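4-oxalmesaconate hydratase (Pseudomonas putida, PDB 5CGZ) catalyses the zinc-dependent hydration of the enol form of oxalomesaconate to 4-carboxy-4-hydroxy-2-oxoadipate, the third step of gallate degradation. Local coordinates at residues 166-179 / 220-232. Numbering follows the deposited sequence.
Sequences EWRPDTFLDITSVW and RNIVYAEGLQSVF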
ATOM      1  N   GLU A 166      -7.789  -7.911   1.312  1.00 28.21           N
ATOM      2  CA  GLU A 166      -7.446  -6.543   0.906  1.00 33.11           C
ATOM      3  C   GLU A 166      -8.436  -5.998  -0.129  1.00 33.46           C
ATOM      4  O   GLU A 166      -8.076  -5.306  -1.081  1.00 31.79           O
ATOM      5  CB  GLU A 166      -6.013  -6.494   0.376  1.00 32.29           C
ATOM      6  CG  GLU A 166      -4.984  -6.847   1.458  1.00 43.20           C
ATOM      7  CD  GLU A 166      -3.596  -7.136   0.900  1.00 58.52           C
ATOM      8  OE1 GLU A 166      -3.139  -6.391   0.011  1.00 54.88           O
ATOM      9  OE2 GLU A 166      -2.967  -8.119   1.349  1.00 69.18           O
ATOM     10  N   TRP A 167      -9.702  -6.305   0.094  1.00 30.13           N
ATOM     11  CA  TRP A 167     -10.773  -5.916  -0.803  1.00 28.77           C
ATOM     12  C   TRP A 167     -11.545  -4.766  -0.166  1.00 32.36           C
ATOM     13  O   TRP A 167     -11.831  -4.787   1.033  1.00 30.41           O
ATOM     14  CB  TRP A 167     -11.667  -7.130  -1.067  1.00 28.13           C
ATOM     15  CG  TRP A 167     -12.911  -6.921  -1.890  1.00 28.74           C
ATOM     16  CD1 TRP A 167     -13.045  -7.124  -3.243  1.00 27.10           C
ATOM     17  CD2 TRP A 167     -14.211  -6.541  -1.412  1.00 25.40           C
ATOM     18  NE1 TRP A 167     -14.345  -6.885  -3.627  1.00 28.18           N
ATOM     19  CE2 TRP A 167     -15.077  -6.524  -2.531  1.00 27.72           C
ATOM     20  CE3 TRP A 167     -14.724  -6.218  -0.153  1.00 25.59           C
ATOM     21  CZ2 TRP A 167     -16.429  -6.191  -2.420  1.00 27.40           C
ATOM     22  CZ3 TRP A 167     -16.071  -5.890  -0.049  1.00 25.91           C
ATOM     23  CH2 TRP A 167     -16.907  -5.878  -1.175  1.00 28.15           C
ATOM     24  N   ARG A 168     -11.855  -3.751  -0.958  1.00 30.69           N
ATOM     25  CA  ARG A 168     -12.636  -2.619  -0.483  1.00 33.67           C
ATOM     26  C   ARG A 168     -13.768  -2.347  -1.466  1.00 32.42           C
ATOM     27  O   ARG A 168     -13.522  -2.202  -2.653  1.00 30.88           O
ATOM     28  CB  ARG A 168     -11.760  -1.360  -0.333  1.00 30.97           C
ATOM     29  CG  ARG A 168     -12.574  -0.106   0.046  1.00 28.45           C
ATOM     30  CD  ARG A 168     -11.725   1.170   0.110  1.00 32.51           C
ATOM     31  NE  ARG A 168     -11.399   1.708  -1.213  1.00 42.34           N
ATOM     32  CZ  ARG A 168     -12.160   2.560  -1.914  1.00 48.85           C
ATOM     33  NH1 ARG A 168     -11.734   2.982  -3.103  1.00 46.57           N
ATOM     34  NH2 ARG A 168     -13.338   2.993  -1.450  1.00 39.25           N
ATOM     35  N   PRO A 169     -15.010  -2.266  -0.982  1.00 29.63           N
ATOM     36  CA  PRO A 169     -16.055  -1.941  -1.963  1.00 29.56           C
ATOM     37  C   PRO A 169     -16.004  -0.460  -2.315  1.00 31.19           C
ATOM     38  O   PRO A 169     -16.146   0.353  -1.414  1.00 31.79           O
ATOM     39  CB  PRO A 169     -17.354  -2.300  -1.231  1.00 27.58           C
ATOM     40  CG  PRO A 169     -17.024  -2.109   0.241  1.00 28.85           C
ATOM     41  CD  PRO A 169     -15.530  -2.400   0.394  1.00 26.49           C
ATOM     42  N   ASP A 170     -15.762  -0.111  -3.576  1.00 28.28           N
ATOM     43  CA  ASP A 170     -15.832   1.291  -3.993  1.00 27.75           C
ATOM     44  C   ASP A 170     -17.197   1.555  -4.640  1.00 28.41           C
ATOM     45  O   ASP A 170     -17.518   2.683  -5.027  1.00 28.85           O
ATOM     46  CB  ASP A 170     -14.688   1.647  -4.957  1.00 27.38           C
ATOM     47  CG  ASP A 170     -14.655   0.746  -6.200  1.00 30.56           C
ATOM     48  OD1 ASP A 170     -15.708   0.514  -6.823  1.00 38.05           O
ATOM     49  OD2 ASP A 170     -13.573   0.261  -6.556  1.00 42.86           O
ATOM     50  N   THR A 171     -18.001   0.503  -4.738  1.00 27.65           N
ATOM     51  CA  THR A 171     -19.318   0.594  -5.374  1.00 28.65           C
ATOM     52  C   THR A 171     -20.323  -0.239  -4.586  1.00 28.94           C
ATOM     53  O   THR A 171     -20.083  -1.414  -4.336  1.00 31.73           O
ATOM     54  CB  THR A 171     -19.266   0.099  -6.842  1.00 33.22           C
ATOM     55  OG1 THR A 171     -18.325   0.886  -7.579  1.00 34.16           O
ATOM     56  CG2 THR A 171     -20.643   0.194  -7.530  1.00 28.32           C
ATOM     57  N   PHE A 172     -21.429   0.372  -4.164  1.00 29.16           N
ATOM     58  CA  PHE A 172     -22.528  -0.387  -3.563  1.00 28.56           C
ATOM     59  C   PHE A 172     -23.708  -0.456  -4.512  1.00 30.80           C
ATOM     60  O   PHE A 172     -24.203   0.571  -4.995  1.00 29.73           O
ATOM     61  CB  PHE A 172     -22.991   0.225  -2.232  1.00 28.71           C
ATOM     62  CG  PHE A 172     -22.030   0.016  -1.100  1.00 28.81           C
ATOM     63  CD1 PHE A 172     -21.789  -1.258  -0.609  1.00 32.61           C
ATOM     64  CD2 PHE A 172     -21.383   1.094  -0.514  1.00 32.53           C
ATOM     65  CE1 PHE A 172     -20.898  -1.461   0.443  1.00 34.98           C
ATOM     66  CE2 PHE A 172     -20.500   0.906   0.540  1.00 32.83           C
ATOM     67  CZ  PHE A 172     -20.252  -0.377   1.016  1.00 31.06           C
ATOM     68  N   LEU A 173     -24.155  -1.677  -4.768  1.00 28.59           N
ATOM     69  CA  LEU A 173     -25.326  -1.914  -5.595  1.00 30.95           C
ATOM     70  C   LEU A 173     -26.526  -2.141  -4.685  1.00 29.20           C
ATOM     71  O   LEU A 173     -26.526  -3.074  -3.887  1.00 28.23           O
ATOM     72  CB  LEU A 173     -25.111  -3.123  -6.509  1.00 25.94           C
ATOM     73  CG  LEU A 173     -26.205  -3.408  -7.539  1.00 33.45           C
ATOM     74  CD1 LEU A 173     -26.214  -2.321  -8.626  1.00 28.95           C
ATOM     75  CD2 LEU A 173     -26.026  -4.804  -8.148  1.00 25.25           C
ATOM     76  N   ASP A 174     -27.534  -1.283  -4.795  1.00 27.57           N
ATOM     77  CA  ASP A 174     -28.742  -1.429  -3.988  1.00 28.14           C
ATOM     78  C   ASP A 174     -29.586  -2.563  -4.543  1.00 31.77           C
ATOM     79  O   ASP A 174     -30.174  -2.435  -5.615  1.00 31.69           O
ATOM     80  CB  ASP A 174     -29.545  -0.125  -3.967  1.00 26.33           C
ATOM     81  CG  ASP A 174     -30.768  -0.202  -3.064  1.00 31.48           C
ATOM     82  OD1 ASP A 174     -31.022  -1.276  -2.473  1.00 29.20           O
ATOM     83  OD2 ASP A 174     -31.486   0.818  -2.954  1.00 32.75           O
ATOM     84  N   ILE A 175     -29.647  -3.671  -3.813  1.00 29.91           N
ATOM     85  CA  ILE A 175     -30.391  -4.833  -4.280  1.00 31.74           C
ATOM     86  C   ILE A 175     -31.661  -5.052  -3.461  1.00 32.08           C
ATOM     87  O   ILE A 175     -32.243  -6.138  -3.476  1.00 32.81           O
ATOM     88  CB  ILE A 175     -29.535  -6.126  -4.226  1.00 32.14           C
ATOM     89  CG1 ILE A 175     -29.146  -6.453  -2.781  1.00 28.10           C
ATOM     90  CG2 ILE A 175     -28.306  -6.005  -5.132  1.00 28.21           C
ATOM     91  CD1 ILE A 175     -28.658  -7.898  -2.609  1.00 29.21           C
ATOM     92  N   THR A 176     -32.084  -4.020  -2.743  1.00 28.95           N
ATOM     93  CA  THR A 176     -33.274  -4.108  -1.907  1.00 30.99           C
ATOM     94  C   THR A 176     -34.492  -4.654  -2.682  1.00 37.31           C
ATOM     95  O   THR A 176     -35.241  -5.485  -2.170  1.00 32.23           O
ATOM     96  CB  THR A 176     -33.626  -2.737  -1.314  1.00 34.69           C
ATOM     97  OG1 THR A 176     -32.545  -2.282  -0.479  1.00 32.64           O
ATOM     98  CG2 THR A 176     -34.914  -2.831  -0.498  1.00 32.23           C
ATOM     99  N   SER A 177     -34.663  -4.209  -3.923  1.00 37.00           N
ATOM    100  CA  SER A 177     -35.834  -4.595  -4.717  1.00 36.10           C
ATOM    101  C   SER A 177     -35.803  -6.047  -5.193  1.00 38.26           C
ATOM    102  O   SER A 177     -36.813  -6.557  -5.670  1.00 38.41           O
ATOM    103  CB  SER A 177     -35.982  -3.668  -5.930  1.00 32.32           C
ATOM    104  OG  SER A 177     -34.902  -3.839  -6.834  1.00 33.18           O
ATOM    105  N   VAL A 178     -34.666  -6.728  -5.063  1.00 34.55           N
ATOM    106  CA  VAL A 178     -34.617  -8.129  -5.474  1.00 30.42           C
ATOM    107  C   VAL A 178     -34.129  -9.056  -4.375  1.00 34.15           C
ATOM    108  O   VAL A 178     -33.747 -10.193  -4.652  1.00 32.91           O
ATOM    109  CB  VAL A 178     -33.713  -8.339  -6.718  1.00 33.18           C
ATOM    110  CG1 VAL A 178     -34.331  -7.661  -7.945  1.00 27.62           C
ATOM    111  CG2 VAL A 178     -32.283  -7.833  -6.452  1.00 30.37           C
ATOM    112  N   TRP A 179     -34.149  -8.597  -3.129  1.00 35.40           N
ATOM    113  CA  TRP A 179     -33.632  -9.446  -2.059  1.00 36.08           C
ATOM    114  C   TRP A 179     -34.360 -10.797  -2.001  1.00 36.00           C
ATOM    115  O   TRP A 179     -33.724 -11.833  -1.788  1.00 34.13           O
ATOM    116  CB  TRP A 179     -33.709  -8.755  -0.682  1.00 34.20           C
ATOM    117  CG  TRP A 179     -33.320  -9.720   0.390  1.00 36.40           C
ATOM    118  CD1 TRP A 179     -34.146 -10.312   1.302  1.00 36.34           C
ATOM    119  CD2 TRP A 179     -32.015 -10.279   0.604  1.00 33.04           C
ATOM    120  NE1 TRP A 179     -33.429 -11.183   2.092  1.00 37.11           N
ATOM    121  CE2 TRP A 179     -32.122 -11.181   1.685  1.00 33.27           C
ATOM    122  CE3 TRP A 179     -30.767 -10.090  -0.002  1.00 34.52           C
ATOM    123  CZ2 TRP A 179     -31.027 -11.899   2.171  1.00 33.53           C
ATOM    124  CZ3 TRP A 179     -29.678 -10.805   0.479  1.00 32.57           C
ATOM    125  CH2 TRP A 179     -29.817 -11.703   1.554  1.00 33.01           C
ATOM    126  N   ARG A 220     -34.232   7.501   0.936  1.00 32.78           N
ATOM    127  CA  ARG A 220     -33.996   6.281   0.166  1.00 31.20           C
ATOM    128  C   ARG A 220     -34.020   5.074   1.097  1.00 35.79           C
ATOM    129  O   ARG A 220     -33.492   5.115   2.212  1.00 30.08           O
ATOM    130  CB  ARG A 220     -32.671   6.356  -0.600  1.00 30.48           C
ATOM    131  CG  ARG A 220     -32.674   7.426  -1.678  1.00 35.09           C
ATOM    132  CD  ARG A 220     -31.320   7.582  -2.352  1.00 34.47           C
ATOM    133  NE  ARG A 220     -30.951   6.393  -3.122  1.00 33.32           N
ATOM    134  CZ  ARG A 220     -29.832   6.284  -3.839  1.00 35.83           C
ATOM    135  NH1 ARG A 220     -28.964   7.289  -3.891  1.00 31.14           N
ATOM    136  NH2 ARG A 220     -29.580   5.170  -4.504  1.00 35.61           N
ATOM    137  N   ASN A 221     -34.663   4.008   0.636  1.00 32.31           N
ATOM    138  CA  ASN A 221     -34.929   2.837   1.458  1.00 35.12           C
ATOM    139  C   ASN A 221     -33.924   1.732   1.143  1.00 32.45           C
ATOM    140  O   ASN A 221     -34.261   0.741   0.505  1.00 35.43           O
ATOM    141  CB  ASN A 221     -36.366   2.355   1.221  1.00 33.65           C
ATOM    142  CG  ASN A 221     -36.719   1.139   2.054  1.00 41.35           C
ATOM    143  OD1 ASN A 221     -36.358   1.053   3.226  1.00 38.47           O
ATOM    144  ND2 ASN A 221     -37.418   0.185   1.446  1.00 38.39           N
ATOM    145  N   ILE A 222     -32.677   1.920   1.558  1.00 33.35           N
ATOM    146  CA  ILE A 222     -31.626   0.987   1.165  1.00 29.23           C
ATOM    147  C   ILE A 222     -31.399  -0.012   2.290  1.00 31.91           C
ATOM    148  O   ILE A 222     -30.807   0.322   3.317  1.00 34.36           O
ATOM    149  CB  ILE A 222     -30.322   1.724   0.814  1.00 27.64           C
ATOM    150  CG1 ILE A 222     -30.599   2.789  -0.258  1.00 29.63           C
ATOM    151  CG2 ILE A 222     -29.280   0.733   0.327  1.00 26.79           C
ATOM    152  CD1 ILE A 222     -29.403   3.690  -0.582  1.00 29.24           C
ATOM    153  N   VAL A 223     -31.895  -1.229   2.097  1.00 29.55           N
ATOM    154  CA  VAL A 223     -31.908  -2.229   3.158  1.00 31.03           C
ATOM    155  C   VAL A 223     -30.903  -3.345   2.890  1.00 33.12           C
ATOM    156  O   VAL A 223     -30.244  -3.825   3.808  1.00 32.05           O
ATOM    157  CB  VAL A 223     -33.304  -2.850   3.320  1.00 32.21           C
ATOM    158  CG1 VAL A 223     -33.303  -3.882   4.462  1.00 31.05           C
ATOM    159  CG2 VAL A 223     -34.344  -1.755   3.572  1.00 32.66           C
ATOM    160  N   TYR A 224     -30.804  -3.749   1.627  1.00 29.26           N
ATOM    161  CA  TYR A 224     -29.890  -4.802   1.201  1.00 30.83           C
ATOM    162  C   TYR A 224     -28.985  -4.275   0.094  1.00 32.43           C
ATOM    163  O   TYR A 224     -29.474  -3.657  -0.858  1.00 32.07           O
ATOM    164  CB  TYR A 224     -30.665  -6.030   0.693  1.00 28.76           C
ATOM    165  CG  TYR A 224     -31.602  -6.653   1.710  1.00 30.92           C
ATOM    166  CD1 TYR A 224     -31.141  -7.606   2.615  1.00 30.06           C
ATOM    167  CD2 TYR A 224     -32.941  -6.295   1.758  1.00 32.25           C
ATOM    168  CE1 TYR A 224     -31.987  -8.184   3.543  1.00 31.96           C
ATOM    169  CE2 TYR A 224     -33.806  -6.867   2.688  1.00 33.40           C
ATOM    170  CZ  TYR A 224     -33.321  -7.808   3.575  1.00 36.06           C
ATOM    171  OH  TYR A 224     -34.169  -8.379   4.490  1.00 34.75           O
ATOM    172  N   ALA A 225     -27.680  -4.516   0.201  1.00 30.42           N
ATOM    173  CA  ALA A 225     -26.758  -4.070  -0.847  1.00 28.07           C
ATOM    174  C   ALA A 225     -25.662  -5.099  -1.087  1.00 30.92           C
ATOM    175  O   ALA A 225     -25.365  -5.907  -0.208  1.00 28.49           O
ATOM    176  CB  ALA A 225     -26.144  -2.705  -0.483  1.00 26.90           C
ATOM    177  N   GLU A 226     -25.083  -5.080  -2.287  1.00 28.66           N
ATOM    178  CA  GLU A 226     -23.867  -5.837  -2.571  1.00 30.29           C
ATOM    179  C   GLU A 226     -22.715  -4.854  -2.804  1.00 30.37           C
ATOM    180  O   GLU A 226     -22.888  -3.824  -3.466  1.00 29.49           O
ATOM    181  CB  GLU A 226     -24.061  -6.759  -3.785  1.00 27.10           C
ATOM    182  CG  GLU A 226     -24.906  -7.988  -3.458  1.00 31.26           C
ATOM    183  CD  GLU A 226     -25.255  -8.858  -4.675  1.00 36.12           C
ATOM    184  OE1 GLU A 226     -24.962  -8.466  -5.830  1.00 30.09           O
ATOM    185  OE2 GLU A 226     -25.839  -9.942  -4.458  1.00 33.42           O
ATOM    186  N   GLY A 227     -21.560  -5.150  -2.221  1.00 28.31           N
ATOM    187  CA  GLY A 227     -20.378  -4.318  -2.403  1.00 26.55           C
ATOM    188  C   GLY A 227     -19.519  -4.871  -3.526  1.00 27.00           C
ATOM    189  O   GLY A 227     -19.371  -6.094  -3.659  1.00 30.54           O
ATOM    190  N   LEU A 228     -18.973  -3.976  -4.343  1.00 26.93           N
ATOM    191  CA  LEU A 228     -18.125  -4.344  -5.477  1.00 30.73           C
ATOM    192  C   LEU A 228     -16.837  -3.526  -5.467  1.00 31.44           C
ATOM    193  O   LEU A 228     -16.851  -2.345  -5.101  1.00 30.29           O
ATOM    194  CB  LEU A 228     -18.843  -4.108  -6.812  1.00 30.81           C
ATOM    195  CG  LEU A 228     -20.059  -4.921  -7.284  1.00 36.82           C
ATOM    196  CD1 LEU A 228     -19.742  -6.398  -7.344  1.00 30.47           C
ATOM    197  CD2 LEU A 228     -21.277  -4.658  -6.426  1.00 35.79           C
ATOM    198  N   GLN A 229     -15.732  -4.133  -5.889  1.00 28.75           N
ATOM    199  CA  GLN A 229     -14.515  -3.363  -6.129  1.00 30.33           C
ATOM    200  C   GLN A 229     -14.206  -3.320  -7.620  1.00 29.62           C
ATOM    201  O   GLN A 229     -13.994  -4.352  -8.250  1.00 29.48           O
ATOM    202  CB  GLN A 229     -13.317  -3.937  -5.361  1.00 30.18           C
ATOM    203  CG  GLN A 229     -12.057  -3.091  -5.566  1.00 33.54           C
ATOM    204  CD  GLN A 229     -11.019  -3.232  -4.448  1.00 41.59           C
ATOM    205  OE1 GLN A 229     -10.895  -4.280  -3.823  1.00 37.09           O
ATOM    206  NE2 GLN A 229     -10.268  -2.156  -4.198  1.00 47.68           N
ATOM    207  N   SER A 230     -14.167  -2.111  -8.161  1.00 27.46           N
ATOM    208  CA  SER A 230     -13.938  -1.874  -9.582  1.00 31.42           C
ATOM    209  C   SER A 230     -12.505  -2.094  -9.988  1.00 32.96           C
ATOM    210  O   SER A 230     -11.590  -1.665  -9.299  1.00 35.84           O
ATOM    211  CB  SER A 230     -14.319  -0.438  -9.949  1.00 27.81           C
ATOM    212  OG  SER A 230     -15.605  -0.134  -9.451  1.00 40.40           O
ATOM    213  N   VAL A 231     -12.309  -2.722 -11.135  1.00 30.25           N
ATOM    214  CA  VAL A 231     -10.965  -2.883 -11.672  1.00 28.03           C
ATOM    215  C   VAL A 231     -10.515  -1.643 -12.447  1.00 32.28           C
ATOM    216  O   VAL A 231      -9.366  -1.235 -12.348  1.00 27.96           O
ATOM    217  CB  VAL A 231     -10.877  -4.116 -12.585  1.00 32.60           C
ATOM    218  CG1 VAL A 231      -9.516  -4.179 -13.262  1.00 26.66           C
ATOM    219  CG2 VAL A 231     -11.151  -5.388 -11.773  1.00 26.17           C
ATOM    220  N   PHE A 232     -11.426  -1.033 -13.203  1.00 29.12           N
ATOM    221  CA  PHE A 232     -11.064   0.073 -14.083  1.00 28.97           C
ATOM    222  C   PHE A 232     -11.730   1.381 -13.673  1.00 30.97           C
ATOM    223  O   PHE A 232     -12.806   1.375 -13.069  1.00 30.37           O
ATOM    224  CB  PHE A 232     -11.443  -0.246 -15.539  1.00 29.54           C
ATOM    225  CG  PHE A 232     -10.817  -1.501 -16.059  1.00 31.13           C
ATOM    226  CD1 PHE A 232      -9.480  -1.517 -16.432  1.00 24.98           C
ATOM    227  CD2 PHE A 232     -11.560  -2.670 -16.159  1.00 29.18           C
ATOM    228  CE1 PHE A 232      -8.886  -2.679 -16.899  1.00 28.28           C
ATOM    229  CE2 PHE A 232     -10.978  -3.848 -16.624  1.00 29.63           C
ATOM    230  CZ  PHE A 232      -9.642  -3.856 -16.990  1.00 29.97           C
TER
HETATM  231  O   HOH W   1      -8.161  -2.414  -1.917  1.00 49.71           O
HETATM  232  O   HOH W   2     -10.920   0.551  -6.158  1.00 49.76           O
HETATM  233  O   HOH W   3     -34.024   0.827  -2.257  1.00 33.40           O
HETATM  234  O   HOH W   4     -31.430   2.830  -4.568  1.00 34.60           O
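The hydroxyl of Thr176 is gripped three times: OG1 accepts from the backbone N of Val223 at 2.9 Å and, in a nearly straight bond (177°), from the backbone N of Tyr224, while giving its own proton to Asp174 OD1. That carboxylate oxygen also takes the backbone N of Thr176, closing an Asx turn that begins at the last residue of the strand; Asp174 OD2 lies against Ile222 CG1 and is linked through one water to Asn221 O and through another to Arg220 NH2. Beyond the turn the five-membered ring of Trp179 lies flat over the Tyr224 ring, centroids 3.6 Å apart and planes at 1°. From here strands 171-174 and 225-230 run antiparallel, Leu173 and Glu226 forming a hydrogen-bonded pair whose Leu173 N meets Glu226 O at 2.8 Å. Strand 171-174 is an outermost strand, within the chain, of the mixed sheet of the Rossmann-like fold, but Thr171, Phe172 and Leu173 pair in parallel with a strand of a second subunit, so the sheet runs on across that subunit interface. At the opposite end Asp170 and Thr171 both face Leu228 in a classic beta bulge. There the Asp170 carboxylate spans Ser230, OD1 taking Ser230 OG at 2.7 Å and OD2 taking Ser230 N at 2.9 Å, both from the syn side; chi1 of 56°, with CG lodged between backbone N and carbonyl carbon, brings it across. Thr171 OG1 donates to the same OD1, so an alanine in place of Asp170 would probably leave both hydroxyls and the Ser230 amide without the carboxylate that takes them. Farther out, Arg168 N reaches Gln229 OE1 from above the amide plane (3.1 Å), and Trp167, its NE1 hydrogen-bonded to Ala156 O, turns the edge of its ring to Gly227 O, 3.2 Å from CZ2.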